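Local coordinates for 3-oxoacyl-[acyl-carrier-protein] synthase (Arabidopsis thaliana, PDB 2IX4) that catalyses the condensation steps of mitochondrial fatty acid synthesis, adding two carbons from malonyl-ACP to a growing acyl chain, at residues Asn312-Val317 and Val409-Ser414. Residues are numbered along the deposited sequence; the frame is centred on the assembly and turned at random.
With K (potassium ion), chain D.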
loop_
_atom_site.group_PDB
_atom_site.type_symbol
_atom_site.label_atom_id
_atom_site.label_comp_id
_atom_site.label_asym_id
_atom_site.label_seq_id
_atom_site.Cartn_x
_atom_site.Cartn_y
_atom_site.Cartn_z
ATOM N N ASN A 312 7.016 4.849 31.950
ATOM C CA ASN A 312 6.266 4.498 33.164
ATOM C C ASN A 312 4.796 4.946 33.168
ATOM O O ASN A 312 4.021 4.550 34.044
ATOM C CB ASN A 312 6.995 4.996 34.424
ATOM C CG ASN A 312 7.207 6.507 34.435
ATOM O OD1 ASN A 312 6.291 7.284 34.156
ATOM N ND2 ASN A 312 8.420 6.928 34.779
ATOM N N GLN A 313 4.426 5.769 32.189
ATOM C CA GLN A 313 3.054 6.260 32.058
ATOM C C GLN A 313 2.198 5.401 31.126
ATOM O O GLN A 313 1.052 5.747 30.835
ATOM C CB GLN A 313 3.046 7.723 31.605
ATOM C CG GLN A 313 3.455 8.711 32.695
ATOM C CD GLN A 313 3.619 10.126 32.173
ATOM O OE1 GLN A 313 4.472 10.393 31.327
ATOM N NE2 GLN A 313 2.806 11.042 32.687
ATOM N N ILE A 314 2.752 4.277 30.673
ATOM C CA ILE A 314 2.033 3.365 29.783
ATOM C C ILE A 314 1.430 2.206 30.574
ATOM O O ILE A 314 2.144 1.430 31.211
ATOM C CB ILE A 314 2.929 2.851 28.616
ATOM C CG1 ILE A 314 3.539 4.020 27.830
ATOM C CG2 ILE A 314 2.149 1.916 27.687
ATOM C CD1 ILE A 314 2.537 5.052 27.304
ATOM N N ASP A 315 0.107 2.106 30.526
ATOM C CA ASP A 315 -0.626 1.125 31.318
ATOM C C ASP A 315 -0.685 -0.251 30.663
ATOM O O ASP A 315 -0.503 -1.267 31.338
ATOM C CB ASP A 315 -2.042 1.629 31.619
ATOM C CG ASP A 315 -2.054 2.807 32.575
ATOM O OD1 ASP A 315 -1.058 3.019 33.299
ATOM O OD2 ASP A 315 -3.072 3.523 32.611
ATOM N N TYR A 316 -0.940 -0.278 29.354
ATOM C CA TYR A 316 -1.123 -1.536 28.627
ATOM C C TYR A 316 -0.416 -1.554 27.272
ATOM O O TYR A 316 -0.471 -0.585 26.518
ATOM C CB TYR A 316 -2.618 -1.854 28.453
ATOM C CG TYR A 316 -2.889 -3.050 27.561
ATOM C CD1 TYR A 316 -2.449 -4.328 27.920
ATOM C CD2 TYR A 316 -3.583 -2.906 26.359
ATOM C CE1 TYR A 316 -2.685 -5.432 27.102
ATOM C CE2 TYR A 316 -3.830 -4.004 25.533
ATOM C CZ TYR A 316 -3.375 -5.263 25.913
ATOM O OH TYR A 316 -3.608 -6.357 25.108
ATOM N N VAL A 317 0.258 -2.662 26.983
ATOM C CA VAL A 317 0.868 -2.883 25.676
ATOM C C VAL A 317 0.251 -4.127 25.033
ATOM O O VAL A 317 0.336 -5.227 25.579
ATOM C CB VAL A 317 2.413 -3.028 25.769
ATOM C CG1 VAL A 317 3.006 -3.475 24.434
ATOM C CG2 VAL A 317 3.054 -1.719 26.222
ATOM N N VAL A 409 -6.875 1.692 32.572
ATOM C CA VAL A 409 -6.026 1.826 31.394
ATOM C C VAL A 409 -6.225 3.230 30.830
ATOM O O VAL A 409 -7.213 3.496 30.144
ATOM C CB VAL A 409 -6.339 0.760 30.306
ATOM C CG1 VAL A 409 -5.326 0.843 29.167
ATOM C CG2 VAL A 409 -6.347 -0.643 30.895
ATOM N N ARG A 410 -5.303 4.132 31.146
ATOM C CA ARG A 410 -5.376 5.491 30.606
ATOM C C ARG A 410 -4.554 5.626 29.325
ATOM O O ARG A 410 -4.806 6.514 28.515
ATOM C CB ARG A 410 -4.988 6.541 31.656
ATOM C CG ARG A 410 -3.554 6.482 32.148
ATOM C CD ARG A 410 -3.441 7.053 33.562
ATOM N NE ARG A 410 -2.054 7.087 34.026
ATOM C CZ ARG A 410 -1.491 6.167 34.804
ATOM N NH1 ARG A 410 -2.193 5.120 35.228
ATOM N NH2 ARG A 410 -0.220 6.298 35.165
ATOM N N THR A 411 -3.588 4.728 29.150
ATOM C CA THR A 411 -2.744 4.699 27.960
ATOM C C THR A 411 -2.567 3.263 27.460
ATOM O O THR A 411 -2.312 2.351 28.250
ATOM C CB THR A 411 -1.354 5.310 28.236
ATOM O OG1 THR A 411 -0.808 4.726 29.420
ATOM C CG2 THR A 411 -1.449 6.819 28.428
ATOM N N ALA A 412 -2.707 3.074 26.150
ATOM C CA ALA A 412 -2.539 1.761 25.527
ATOM C C ALA A 412 -1.726 1.872 24.244
ATOM O O ALA A 412 -2.035 2.690 23.378
ATOM C CB ALA A 412 -3.892 1.118 25.249
ATOM N N MET A 413 -0.687 1.048 24.137
ATOM C CA MET A 413 0.190 1.027 22.968
ATOM C C MET A 413 0.056 -0.303 22.227
ATOM O O MET A 413 -0.030 -1.361 22.852
ATOM C CB MET A 413 1.645 1.270 23.392
ATOM C CG MET A 413 2.670 1.201 22.263
ATOM S SD MET A 413 4.371 1.436 22.826
ATOM C CE MET A 413 4.448 3.221 22.935
ATOM N N SER A 414 0.039 -0.242 20.897
ATOM C CA SER A 414 -0.103 -1.432 20.061
ATOM C C SER A 414 1.004 -1.519 19.006
ATOM O O SER A 414 1.145 -0.626 18.172
ATOM C CB SER A 414 -1.483 -1.449 19.393
ATOM O OG SER A 414 -1.694 -2.666 18.691
HETATM K K K D . -0.432 -5.346 18.488
#
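Asp315 turns its carboxylate onto the start of segment 409-414. Asp315 OD2 accepts a hydrogen bond from the backbone N of Arg410 at 2.7 Å through the anti lone pair, and the bond is nearly straight (171°). Asp315 OD1 lies 3.1 Å from Arg410 NH1 and over one face of the guanidinium. This salt bridge therefore works by charge alone, with no N-H pointing at the oxygen. With alanine in place of Asp315, the Arg410 amide would probably lose its acceptor and the guanidinium its nearby countercharge.

Thr411 OG1 sits between its own backbone N and carbonyl carbon (chi1 50°), where it reaches two backbone groups of the other segment. Thr411 OG1 donates to Gln313 O at 2.6 Å, in the carbonyl plane and on a lone pair. Thr411 OG1 also accepts a hydrogen bond from Asp315 N at 3.0 Å.

Beyond these loop residues the two segments pair as parallel strands. Tyr316 N bonds to Thr411 O at 3.2 Å, and Met413 N to Tyr316 O at 2.9 Å. The Tyr316 ring meets Ala412 CB at its edge, while its OH bonds to Ser351.

Further along, Ser414 OG binds the potassium ion with Asn318, Ala319, Glu368 and Asn415. Strand 411-418 lies between strands 316-318 and 422-429 in the thiolase-fold sheet. Helix 364-378 packs on Ala412, and helix 294-307 on Ile314 and Met413.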